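Local structure of helix-turn-helix transcriptional regulator (Pseudomonas aeruginosa, 5XHX) at residues Y131-D136 with W165-M170; G17-A22 with R30-T35; V125-Q130 with E148-A153; T79-Q84 with T112-N117. The protein probably regulates transcription as a DNA-binding LuxR-family factor, of which this chain is the N-terminal ligand-binding domain, without the C-terminal helix-turn-helix part. All blocks are in the same frame, centred on the assembly; numbering follows the deposited sequence.

In the fold
From the N terminus, contact 2 comes first, closing the short turn that folds helices 11-21 and 28-36 against each other. Contact 4 follows on the opposite side of the chain's centre, closing the excursion between helices 72-81 and 114-123. The last two contacts share strand 127-134 and cross along the chain: contact 3 joins the start of this strand to the loop 148-153 before the final helix, and contact 1 joins its end to helix 153-173 itself. Contacts 1 and 2 touch directly, Leu169 and Trp165 packing on Leu19, and both reach the second subunit. Contacts 1 and 3 thus fasten the final helix and the loop before it along strand 127-134, while contacts 2 and 4 each join helices.

Contact 1: Y131-D136 with W165-M170; sequences YNVPLD and WVIALM
Val166 takes a chi1 of 171°, which puts CG1 anti to its backbone N and turns that methyl toward Tyr131, while a chi1 of -70° sets the tyrosine side chain anti to its own carbonyl carbon and lays the ring flat against the Val166 side of the helix. The result is a CH-pi contact: Val166 CG1 stands 3.7 Å from the centroid of the Tyr131 ring and only 4° off its normal, over the middle of the face. Ile167 CG2 comes in obliquely at 3.9 Å from Tyr131 CD1, the two side chains crossing at about a right angle. The tip of Met170 reaches the strand with both its sulfur and its terminal methyl. Met170 SD lies 3.8 Å from Tyr131 CB and approaches the ring obliquely, 5.3 Å from the centroid, a Met-aromatic contact. Beyond the sulfur, Met170 CE meets Val133 CG2 at 3.8 Å, and the same valine methyl is also 3.8 Å from Ile167 CB, wedged between the two helix side chains. No hydrogen bond links the segments; the phenol reaches past them to the carbonyl O of Phe159, which satisfies the one polar end in this apolar layer. Leu36 of helix 28-36 packs on both Tyr131 and Val166, and Met170 also rests on Leu141 and Leu143 of the adjoining strand. Alternate strand residues, Tyr131 and Val133, thus present one face of the antiparallel sheet to helix 153-173, the helix-on-sheet packing of the alpha-beta-alpha sandwich found in LuxR-type ligand-binding domains.

Contact 2: G17-A22 with R30-T35; sequences GKLLEA and RILAQT
Apolar packing between Leu19 and the backbone and side chains of helix segment 30-35 forms the buried side of this contact. Leu19 has CG anti to the backbone N (chi1 176°), and from there its two methyls diverge. Leu19 CD1 runs in against the helix backbone, 3.6 Å from Leu32 CA, and at the same time lies 3.9 Å from Ile31 CG2. Leu19 CD2 heads toward the next turn, where it is 4.2 Å from Thr35 OG1. Ala22 makes a looser touch at the end of 17-22, its CB 4.3 Å from Ile31 CG1. The two helical segments run antiparallel at 156° with their axes 9.5 Å apart at the closest point, a helical hairpin formed by helices 11-21 and 28-36, and Leu19 also packs on Trp165 and Leu169 of helix 153-173.

Hydrogen bonding on the buried side stays within helix 28-36. Thr35 OG1 donates to Ile31 O at 2.6 Å, tilted 34° from the carbonyl plane, while Thr35 N reaches the same oxygen from the other face, so two donors grip the carbonyl oxygen, and the OG1 bond ties the hydroxyl back to its own helix.

At the solvent edge the contacts are van der Waals and water-mediated. Lys18, straight as far as CE and turned at its last torsion, crosses Ile31 at about a right angle, bringing Lys18 NZ to 3.6 Å from Ile31 CD1. One water accepts from Arg30 NH2 at 3.2 Å and weakly from Lys18 NZ; a second bridges Lys18 NZ and Arg30 NH1 through weak bonds. These waters probably ease the proximity of two like charges. On another side of helix 11-21, Leu20 packs on Leu20 of the second subunit.

Contact 3: V125-Q130 with E148-A153; sequences VTDEVQ and ESRFGA
Thr126 and Glu148 bring their CA atoms to 4.7 Å where residues 125-129 and 148-151 run in nearly the same direction, 25° apart. Thr126 and Asp127 form a classic beta bulge opposite Ser147. Val125, with positive phi, has just left the preceding helix.

Thr126 OG1 donates to Glu148 O at 2.6 Å, approaching from above the carbonyl plane, 49° out of it, and so away from the lone-pair directions. Asp127 accepts from the backbone: Phe151 N meets Asp127 OD2 at 2.9 Å on the anti side of the carboxylate, with an N-H...O angle of 158°. His101 NE2 bonds the same oxygen, while Asp127 OD1 takes a weak bond from Glu128 N, so that both oxygens are engaged and the group is held in place. The Phe151 ring turns its edge to Glu128 CA, 4.0 Å from CE2, and its CD2 lies 3.8 Å from Val129 CG1. Nearer the surface, Val125 CG1 packs on the aliphatic Glu148 CG at 3.5 Å.

Inward, Val129 and Phe151 both rest on Ile156 of helix 153-173 and on His101 of strand 98-101, placing the loop between the end of strand 140-147 and the start of helix 153-173, beside the start of strand 127-134.

Contact 4: T79-Q84 with T112-N117; sequences TGLYLQ and TTEYYN
Gln84 and Leu81 dock at the N-terminal turn of helix 114-123, whose N-cap residue is Thr113. A chi1 of -55° and an extended chain beyond CG carry the Gln84 amide across to the first turn, where Gln84 OE1 accepts from Tyr115 N at 3.0 Å. The bond is fairly straight, 161° at the hydrogen, with the donor tilted 21° from the amide carbonyl plane. Glu114 N is also near but poorly angled and is not bonded. The other end of the amide is fixed as well: Gln84 NE2 donates to a water at 3.0 Å, and that water donates to Glu114 OE1 at 2.6 Å, so the two anchors set the rotation of the side chain. Glu114 OE2 forms a salt bridge with Arg76. Alongside, Gln84 CB is 3.7 Å from Tyr115 CB, and the tyrosine ring lies obliquely by the backbone carbonyl oxygen of Leu81, whose O is 3.7 Å from Tyr115 CD1. Leu81 CD2 fills the angle between Glu114 and Tyr115, 3.9 Å from Tyr115 N. Thr113 OG1 accepts from Tyr116 N at 3.1 Å and is also bonded to Phe110 O. An oxygen placed at this helix start would probably be favoured by the helix dipole. The threonine bond is the N-cap typical of a helix start, here supplemented by the Gln84 carbonyl on the preceding N-H.

Contact 1: Y131-D136 with W165-M170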
# COMPACT_ATOMS: atom_id res chain seq x y z
N TYR A 131 7.96 -12.14 -9.77
CA TYR A 131 8.62 -11.19 -8.87
C TYR A 131 9.18 -11.94 -7.67
O TYR A 131 8.44 -12.65 -6.99
CB TYR A 131 7.63 -10.13 -8.39
CG TYR A 131 7.16 -9.12 -9.44
CD1 TYR A 131 7.89 -7.95 -9.70
CD2 TYR A 131 5.98 -9.33 -10.14
CE1 TYR A 131 7.43 -7.02 -10.64
CE2 TYR A 131 5.52 -8.42 -11.06
CZ TYR A 131 6.24 -7.27 -11.31
OH TYR A 131 5.76 -6.38 -12.23
N ASN A 132 10.48 -11.75 -7.39
CA ASN A 132 11.18 -12.39 -6.27
C ASN A 132 11.54 -11.34 -5.24
O ASN A 132 12.27 -10.40 -5.56
CB ASN A 132 12.48 -13.07 -6.72
CG ASN A 132 12.26 -14.37 -7.41
OD1 ASN A 132 11.23 -14.57 -8.04
ND2 ASN A 132 13.23 -15.28 -7.28
N VAL A 133 11.09 -11.52 -4.01
CA VAL A 133 11.35 -10.59 -2.93
C VAL A 133 12.03 -11.34 -1.79
O VAL A 133 11.38 -12.11 -1.07
CB VAL A 133 10.06 -9.91 -2.45
CG1 VAL A 133 10.35 -8.97 -1.27
CG2 VAL A 133 9.43 -9.15 -3.63
N PRO A 134 13.34 -11.17 -1.62
CA PRO A 134 14.03 -11.77 -0.47
C PRO A 134 13.40 -11.31 0.84
O PRO A 134 13.11 -10.12 1.02
CB PRO A 134 15.47 -11.27 -0.61
CG PRO A 134 15.64 -10.98 -2.07
CD PRO A 134 14.28 -10.53 -2.56
N LEU A 135 13.13 -12.26 1.73
CA LEU A 135 12.58 -11.94 3.04
C LEU A 135 13.64 -11.93 4.12
O LEU A 135 13.52 -11.17 5.09
CB LEU A 135 11.49 -12.94 3.43
CG LEU A 135 10.24 -12.87 2.58
CD1 LEU A 135 9.14 -13.76 3.17
CD2 LEU A 135 9.79 -11.42 2.45
N ASP A 136 14.65 -12.76 3.97
CA ASP A 136 15.78 -12.78 4.87
C ASP A 136 16.89 -13.53 4.15
O ASP A 136 16.88 -13.64 2.92
CB ASP A 136 15.40 -13.39 6.23
CG ASP A 136 14.85 -14.80 6.08
OD1 ASP A 136 15.63 -15.70 5.73
OD2 ASP A 136 13.64 -15.01 6.32
N TRP A 165 6.49 -0.54 -6.80
CA TRP A 165 5.43 -0.68 -5.82
C TRP A 165 4.87 -2.10 -5.74
O TRP A 165 4.30 -2.45 -4.70
CB TRP A 165 4.29 0.32 -6.08
CG TRP A 165 3.62 0.26 -7.43
CD1 TRP A 165 3.88 1.06 -8.50
CD2 TRP A 165 2.56 -0.62 -7.83
NE1 TRP A 165 3.07 0.72 -9.55
CE2 TRP A 165 2.24 -0.30 -9.16
CE3 TRP A 165 1.85 -1.63 -7.18
CZ2 TRP A 165 1.24 -0.97 -9.87
CZ3 TRP A 165 0.86 -2.30 -7.89
CH2 TRP A 165 0.57 -1.97 -9.22
N VAL A 166 5.04 -2.92 -6.78
CA VAL A 166 4.67 -4.33 -6.64
C VAL A 166 5.48 -4.98 -5.53
O VAL A 166 4.93 -5.62 -4.63
CB VAL A 166 4.84 -5.08 -7.97
CG1 VAL A 166 4.67 -6.62 -7.75
CG2 VAL A 166 3.83 -4.58 -8.99
N ILE A 167 6.80 -4.80 -5.55
CA ILE A 167 7.60 -5.51 -4.55
C ILE A 167 7.45 -4.87 -3.17
O ILE A 167 7.57 -5.55 -2.15
CB ILE A 167 9.08 -5.58 -4.99
CG1 ILE A 167 9.71 -4.21 -4.94
CG2 ILE A 167 9.22 -6.21 -6.43
CD1 ILE A 167 11.18 -4.21 -5.37
N ALA A 168 7.21 -3.55 -3.11
CA ALA A 168 6.94 -2.91 -1.83
C ALA A 168 5.67 -3.47 -1.21
O ALA A 168 5.63 -3.79 -0.01
CB ALA A 168 6.81 -1.39 -2.01
N LEU A 169 4.63 -3.61 -2.02
CA LEU A 169 3.37 -4.19 -1.56
C LEU A 169 3.56 -5.62 -1.09
O LEU A 169 3.04 -6.02 -0.04
CB LEU A 169 2.36 -4.17 -2.71
CG LEU A 169 1.07 -3.37 -2.72
CD1 LEU A 169 0.18 -3.98 -3.81
CD2 LEU A 169 0.39 -3.43 -1.36
N MET A 170 4.25 -6.44 -1.90
CA MET A 170 4.47 -7.84 -1.54
C MET A 170 5.13 -7.95 -0.18
O MET A 170 4.70 -8.73 0.68
CB MET A 170 5.31 -8.54 -2.61
CG MET A 170 4.59 -8.68 -3.95
SD MET A 170 5.66 -9.31 -5.25
CE MET A 170 6.18 -10.85 -4.44

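Contact 2: G17-A22 with R30-T35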
# COMPACT_ATOMS: atom_id res chain seq x y z
N GLY A 17 -6.60 1.81 -4.97
CA GLY A 17 -7.23 1.80 -3.66
C GLY A 17 -7.80 0.44 -3.30
O GLY A 17 -7.67 -0.02 -2.17
N LYS A 18 -8.43 -0.23 -4.27
CA LYS A 18 -8.96 -1.57 -4.05
C LYS A 18 -7.85 -2.58 -3.74
O LYS A 18 -8.05 -3.50 -2.95
CB LYS A 18 -9.77 -1.97 -5.29
CG LYS A 18 -10.08 -3.45 -5.49
CD LYS A 18 -10.61 -3.69 -6.92
CE LYS A 18 -11.02 -5.14 -7.16
NZ LYS A 18 -11.56 -5.75 -5.92
N LEU A 19 -6.68 -2.40 -4.33
CA LEU A 19 -5.55 -3.29 -4.08
C LEU A 19 -4.99 -3.07 -2.68
O LEU A 19 -4.77 -4.02 -1.92
CB LEU A 19 -4.49 -3.05 -5.14
CG LEU A 19 -3.17 -3.80 -5.03
CD1 LEU A 19 -3.44 -5.30 -5.07
CD2 LEU A 19 -2.28 -3.36 -6.19
N LEU A 20 -4.79 -1.79 -2.31
CA LEU A 20 -4.30 -1.47 -0.98
C LEU A 20 -5.29 -1.87 0.11
O LEU A 20 -4.87 -2.25 1.21
CB LEU A 20 -4.00 0.04 -0.89
CG LEU A 20 -2.88 0.49 -1.82
CD1 LEU A 20 -2.60 1.99 -1.71
CD2 LEU A 20 -1.62 -0.34 -1.52
N GLU A 21 -6.57 -1.80 -0.17
CA GLU A 21 -7.58 -2.17 0.78
C GLU A 21 -7.58 -3.68 1.07
O GLU A 21 -7.90 -4.12 2.13
CB GLU A 21 -8.93 -1.69 0.27
CG GLU A 21 -10.07 -1.84 1.20
CD GLU A 21 -9.95 -0.99 2.44
OE1 GLU A 21 -10.24 -1.50 3.53
OE2 GLU A 21 -9.56 0.17 2.33
N ALA A 22 -7.17 -4.46 0.08
CA ALA A 22 -7.12 -5.92 0.15
C ALA A 22 -5.88 -6.42 0.87
O ALA A 22 -5.75 -7.64 1.06
CB ALA A 22 -7.17 -6.51 -1.26
N ARG A 30 -5.03 -12.57 -5.34
CA ARG A 30 -5.91 -12.55 -6.50
C ARG A 30 -6.06 -11.13 -7.04
O ARG A 30 -6.02 -10.92 -8.26
CB ARG A 30 -7.28 -13.15 -6.17
CG ARG A 30 -8.21 -13.20 -7.40
CD ARG A 30 -9.60 -13.79 -7.12
NE ARG A 30 -10.29 -13.13 -6.01
CZ ARG A 30 -11.08 -12.06 -6.14
NH1 ARG A 30 -11.30 -11.52 -7.33
NH2 ARG A 30 -11.66 -11.54 -5.06
N ILE A 31 -6.21 -10.14 -6.15
CA ILE A 31 -6.40 -8.77 -6.62
C ILE A 31 -5.11 -8.22 -7.23
O ILE A 31 -5.14 -7.49 -8.23
CB ILE A 31 -6.91 -7.86 -5.48
CG1 ILE A 31 -8.24 -8.39 -4.92
CG2 ILE A 31 -7.09 -6.40 -6.00
CD1 ILE A 31 -9.29 -8.60 -5.98
N LEU A 32 -3.96 -8.57 -6.65
CA LEU A 32 -2.69 -8.13 -7.23
C LEU A 32 -2.49 -8.72 -8.62
O LEU A 32 -2.15 -8.01 -9.58
CB LEU A 32 -1.54 -8.51 -6.29
CG LEU A 32 -0.12 -8.21 -6.80
CD1 LEU A 32 0.02 -6.77 -7.32
CD2 LEU A 32 0.90 -8.49 -5.71
N ALA A 33 -2.71 -10.03 -8.77
CA ALA A 33 -2.57 -10.66 -10.09
C ALA A 33 -3.56 -10.08 -11.09
O ALA A 33 -3.23 -9.91 -12.27
CB ALA A 33 -2.76 -12.17 -9.96
N GLN A 34 -4.79 -9.81 -10.66
CA GLN A 34 -5.77 -9.22 -11.58
C GLN A 34 -5.39 -7.80 -11.95
O GLN A 34 -5.58 -7.37 -13.10
CB GLN A 34 -7.17 -9.28 -10.96
CG GLN A 34 -7.74 -10.71 -10.94
CD GLN A 34 -9.06 -10.83 -10.19
OE1 GLN A 34 -9.56 -9.85 -9.61
NE2 GLN A 34 -9.62 -12.04 -10.17
N THR A 35 -4.84 -7.03 -11.00
CA THR A 35 -4.36 -5.69 -11.32
C THR A 35 -3.27 -5.75 -12.39
O THR A 35 -3.32 -5.03 -13.39
CB THR A 35 -3.85 -4.99 -10.06
OG1 THR A 35 -4.84 -5.06 -9.04
CG2 THR A 35 -3.54 -3.52 -10.35
O HOH W 1 -12.62 -8.54 -4.58
O HOH W 2 -12.77 -8.38 -7.59

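Contact 3: V125-Q130 with E148-A153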
# COMPACT_ATOMS: atom_id res chain seq x y z
N VAL A 125 1.51 -23.62 -18.35
CA VAL A 125 1.11 -23.87 -19.73
C VAL A 125 2.17 -23.38 -20.71
O VAL A 125 2.80 -24.20 -21.39
CB VAL A 125 -0.28 -23.26 -20.05
CG1 VAL A 125 -0.71 -23.66 -21.47
CG2 VAL A 125 -1.31 -23.72 -19.03
N THR A 126 2.39 -22.06 -20.82
CA THR A 126 3.32 -21.60 -21.85
C THR A 126 4.47 -20.73 -21.35
O THR A 126 5.63 -21.06 -21.57
CB THR A 126 2.57 -20.86 -22.96
OG1 THR A 126 1.68 -21.76 -23.62
CG2 THR A 126 3.54 -20.30 -23.98
N ASP A 127 4.17 -19.59 -20.71
CA ASP A 127 5.20 -18.65 -20.29
C ASP A 127 4.98 -18.26 -18.84
O ASP A 127 3.89 -18.42 -18.29
CB ASP A 127 5.23 -17.39 -21.18
CG ASP A 127 6.59 -16.68 -21.17
OD1 ASP A 127 7.55 -17.16 -20.52
OD2 ASP A 127 6.69 -15.64 -21.84
N GLU A 128 6.03 -17.73 -18.22
CA GLU A 128 5.95 -17.38 -16.81
C GLU A 128 6.87 -16.20 -16.52
O GLU A 128 7.96 -16.12 -17.08
CB GLU A 128 6.34 -18.57 -15.91
CG GLU A 128 5.88 -18.43 -14.47
CD GLU A 128 6.29 -19.63 -13.60
OE1 GLU A 128 6.25 -19.50 -12.34
OE2 GLU A 128 6.66 -20.67 -14.17
N VAL A 129 6.43 -15.32 -15.63
CA VAL A 129 7.33 -14.38 -14.98
C VAL A 129 7.11 -14.49 -13.49
O VAL A 129 6.07 -14.96 -13.03
CB VAL A 129 7.14 -12.91 -15.43
CG1 VAL A 129 7.33 -12.76 -16.91
CG2 VAL A 129 5.75 -12.40 -14.99
N GLN A 130 8.08 -14.00 -12.73
CA GLN A 130 7.98 -14.04 -11.28
C GLN A 130 8.64 -12.80 -10.71
O GLN A 130 9.77 -12.47 -11.08
CB GLN A 130 8.65 -15.32 -10.76
CG GLN A 130 8.40 -15.66 -9.33
CD GLN A 130 9.01 -17.00 -8.98
OE1 GLN A 130 8.34 -18.04 -9.03
NE2 GLN A 130 10.29 -17.00 -8.69
N GLU A 148 -0.82 -18.68 -20.95
CA GLU A 148 -0.92 -19.64 -22.05
C GLU A 148 -0.33 -19.10 -23.35
O GLU A 148 -0.03 -19.89 -24.25
CB GLU A 148 -2.38 -20.07 -22.23
CG GLU A 148 -2.90 -20.90 -21.04
CD GLU A 148 -4.42 -21.04 -20.98
OE1 GLU A 148 -5.10 -20.78 -22.00
OE2 GLU A 148 -4.93 -21.42 -19.90
N SER A 149 -0.11 -17.79 -23.46
CA SER A 149 0.68 -17.23 -24.54
C SER A 149 2.04 -16.76 -24.00
O SER A 149 2.46 -17.18 -22.91
CB SER A 149 -0.11 -16.12 -25.26
OG SER A 149 -0.90 -15.38 -24.35
N ARG A 150 2.73 -15.91 -24.75
CA ARG A 150 4.05 -15.44 -24.36
C ARG A 150 3.97 -14.01 -23.83
O ARG A 150 3.18 -13.20 -24.31
CB ARG A 150 5.03 -15.51 -25.54
CG ARG A 150 5.39 -16.93 -25.93
CD ARG A 150 5.97 -17.03 -27.34
NE ARG A 150 5.01 -16.64 -28.37
CZ ARG A 150 3.85 -17.25 -28.62
NH1 ARG A 150 3.48 -18.32 -27.92
NH2 ARG A 150 3.05 -16.78 -29.58
N PHE A 151 4.78 -13.73 -22.82
CA PHE A 151 5.00 -12.35 -22.39
C PHE A 151 6.05 -11.75 -23.29
O PHE A 151 7.18 -12.25 -23.35
CB PHE A 151 5.45 -12.30 -20.93
CG PHE A 151 4.42 -12.78 -19.94
CD1 PHE A 151 3.27 -12.05 -19.71
CD2 PHE A 151 4.62 -13.94 -19.23
CE1 PHE A 151 2.33 -12.48 -18.80
CE2 PHE A 151 3.69 -14.38 -18.31
CZ PHE A 151 2.55 -13.65 -18.08
N GLY A 152 5.69 -10.69 -24.02
CA GLY A 152 6.63 -10.03 -24.92
C GLY A 152 7.39 -8.91 -24.23
O GLY A 152 7.18 -8.59 -23.06
N ALA A 153 8.30 -8.29 -24.99
CA ALA A 153 9.17 -7.27 -24.43
C ALA A 153 8.37 -6.13 -23.82
O ALA A 153 8.73 -5.60 -22.76
CB ALA A 153 10.12 -6.74 -25.49

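Contact 4: T79-Q84 with T112-N117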
# COMPACT_ATOMS: atom_id res chain seq x y z
N THR A 79 6.54 -31.42 -2.24
CA THR A 79 7.44 -32.42 -1.65
C THR A 79 8.60 -32.80 -2.56
O THR A 79 9.37 -33.70 -2.21
CB THR A 79 6.68 -33.70 -1.26
OG1 THR A 79 6.14 -34.31 -2.44
CG2 THR A 79 5.56 -33.39 -0.30
N GLY A 80 8.77 -32.13 -3.70
CA GLY A 80 9.95 -32.44 -4.48
C GLY A 80 10.07 -31.86 -5.87
O GLY A 80 11.17 -31.49 -6.28
N LEU A 81 8.97 -31.80 -6.61
CA LEU A 81 9.06 -31.31 -7.99
C LEU A 81 9.51 -29.85 -8.05
O LEU A 81 10.10 -29.44 -9.05
CB LEU A 81 7.72 -31.47 -8.70
CG LEU A 81 7.35 -32.87 -9.19
CD1 LEU A 81 5.96 -32.84 -9.82
CD2 LEU A 81 8.39 -33.37 -10.18
N TYR A 82 9.26 -29.06 -7.01
CA TYR A 82 9.73 -27.67 -7.00
C TYR A 82 11.24 -27.57 -7.16
O TYR A 82 11.74 -26.51 -7.57
CB TYR A 82 9.35 -26.97 -5.70
CG TYR A 82 10.28 -27.30 -4.55
CD1 TYR A 82 10.05 -28.41 -3.74
CD2 TYR A 82 11.39 -26.50 -4.26
CE1 TYR A 82 10.89 -28.72 -2.68
CE2 TYR A 82 12.25 -26.81 -3.20
CZ TYR A 82 11.99 -27.91 -2.41
OH TYR A 82 12.82 -28.22 -1.34
N LEU A 83 11.97 -28.63 -6.82
CA LEU A 83 13.42 -28.62 -7.00
C LEU A 83 13.81 -28.48 -8.46
O LEU A 83 14.92 -28.02 -8.76
CB LEU A 83 14.04 -29.90 -6.41
CG LEU A 83 13.95 -29.97 -4.88
CD1 LEU A 83 14.35 -31.37 -4.32
CD2 LEU A 83 14.82 -28.86 -4.28
N GLN A 84 12.95 -28.90 -9.38
CA GLN A 84 13.18 -28.76 -10.82
C GLN A 84 12.55 -27.49 -11.38
O GLN A 84 12.61 -27.26 -12.60
CB GLN A 84 12.62 -29.99 -11.57
CG GLN A 84 13.17 -31.36 -11.06
CD GLN A 84 12.22 -32.53 -11.37
OE1 GLN A 84 11.46 -32.50 -12.34
NE2 GLN A 84 12.28 -33.58 -10.54
N THR A 112 12.92 -31.67 -20.43
CA THR A 112 12.96 -33.10 -20.18
C THR A 112 12.64 -33.46 -18.74
O THR A 112 12.63 -34.65 -18.40
CB THR A 112 14.33 -33.66 -20.57
OG1 THR A 112 15.29 -33.34 -19.55
CG2 THR A 112 14.78 -33.07 -21.90
N THR A 113 12.38 -32.48 -17.88
CA THR A 113 12.11 -32.77 -16.48
C THR A 113 10.67 -33.23 -16.29
O THR A 113 9.78 -32.90 -17.08
CB THR A 113 12.36 -31.53 -15.60
OG1 THR A 113 11.42 -30.51 -15.93
CG2 THR A 113 13.79 -31.00 -15.80
N GLU A 114 10.45 -34.02 -15.24
CA GLU A 114 9.08 -34.37 -14.88
C GLU A 114 8.27 -33.12 -14.57
O GLU A 114 7.09 -33.02 -14.95
CB GLU A 114 9.06 -35.33 -13.70
CG GLU A 114 7.67 -35.82 -13.33
CD GLU A 114 7.71 -36.87 -12.24
OE1 GLU A 114 8.81 -37.11 -11.70
OE2 GLU A 114 6.65 -37.47 -11.93
N TYR A 115 8.88 -32.15 -13.87
CA TYR A 115 8.20 -30.90 -13.55
C TYR A 115 7.58 -30.26 -14.80
O TYR A 115 6.42 -29.85 -14.80
CB TYR A 115 9.18 -29.94 -12.86
CG TYR A 115 8.61 -28.55 -12.69
CD1 TYR A 115 7.71 -28.29 -11.67
CD2 TYR A 115 8.92 -27.53 -13.58
CE1 TYR A 115 7.14 -27.06 -11.52
CE2 TYR A 115 8.36 -26.25 -13.43
CZ TYR A 115 7.47 -26.04 -12.38
OH TYR A 115 6.85 -24.83 -12.17
N TYR A 116 8.34 -30.22 -15.90
CA TYR A 116 7.84 -29.60 -17.13
C TYR A 116 6.58 -30.30 -17.65
O TYR A 116 5.61 -29.64 -18.05
CB TYR A 116 8.94 -29.64 -18.19
CG TYR A 116 8.57 -29.03 -19.53
CD1 TYR A 116 8.57 -27.66 -19.71
CD2 TYR A 116 8.23 -29.84 -20.62
CE1 TYR A 116 8.24 -27.09 -20.94
CE2 TYR A 116 7.91 -29.28 -21.85
CZ TYR A 116 7.91 -27.91 -22.00
OH TYR A 116 7.59 -27.33 -23.21
N ASN A 117 6.57 -31.63 -17.64
CA ASN A 117 5.50 -32.38 -18.28
C ASN A 117 4.30 -32.61 -17.38
O ASN A 117 3.24 -33.01 -17.86
CB ASN A 117 6.02 -33.72 -18.78
CG ASN A 117 6.99 -33.55 -19.90
OD1 ASN A 117 6.59 -33.32 -21.04
ND2 ASN A 117 8.28 -33.64 -19.60
O HOH W 3 11.18 -36.37 -11.04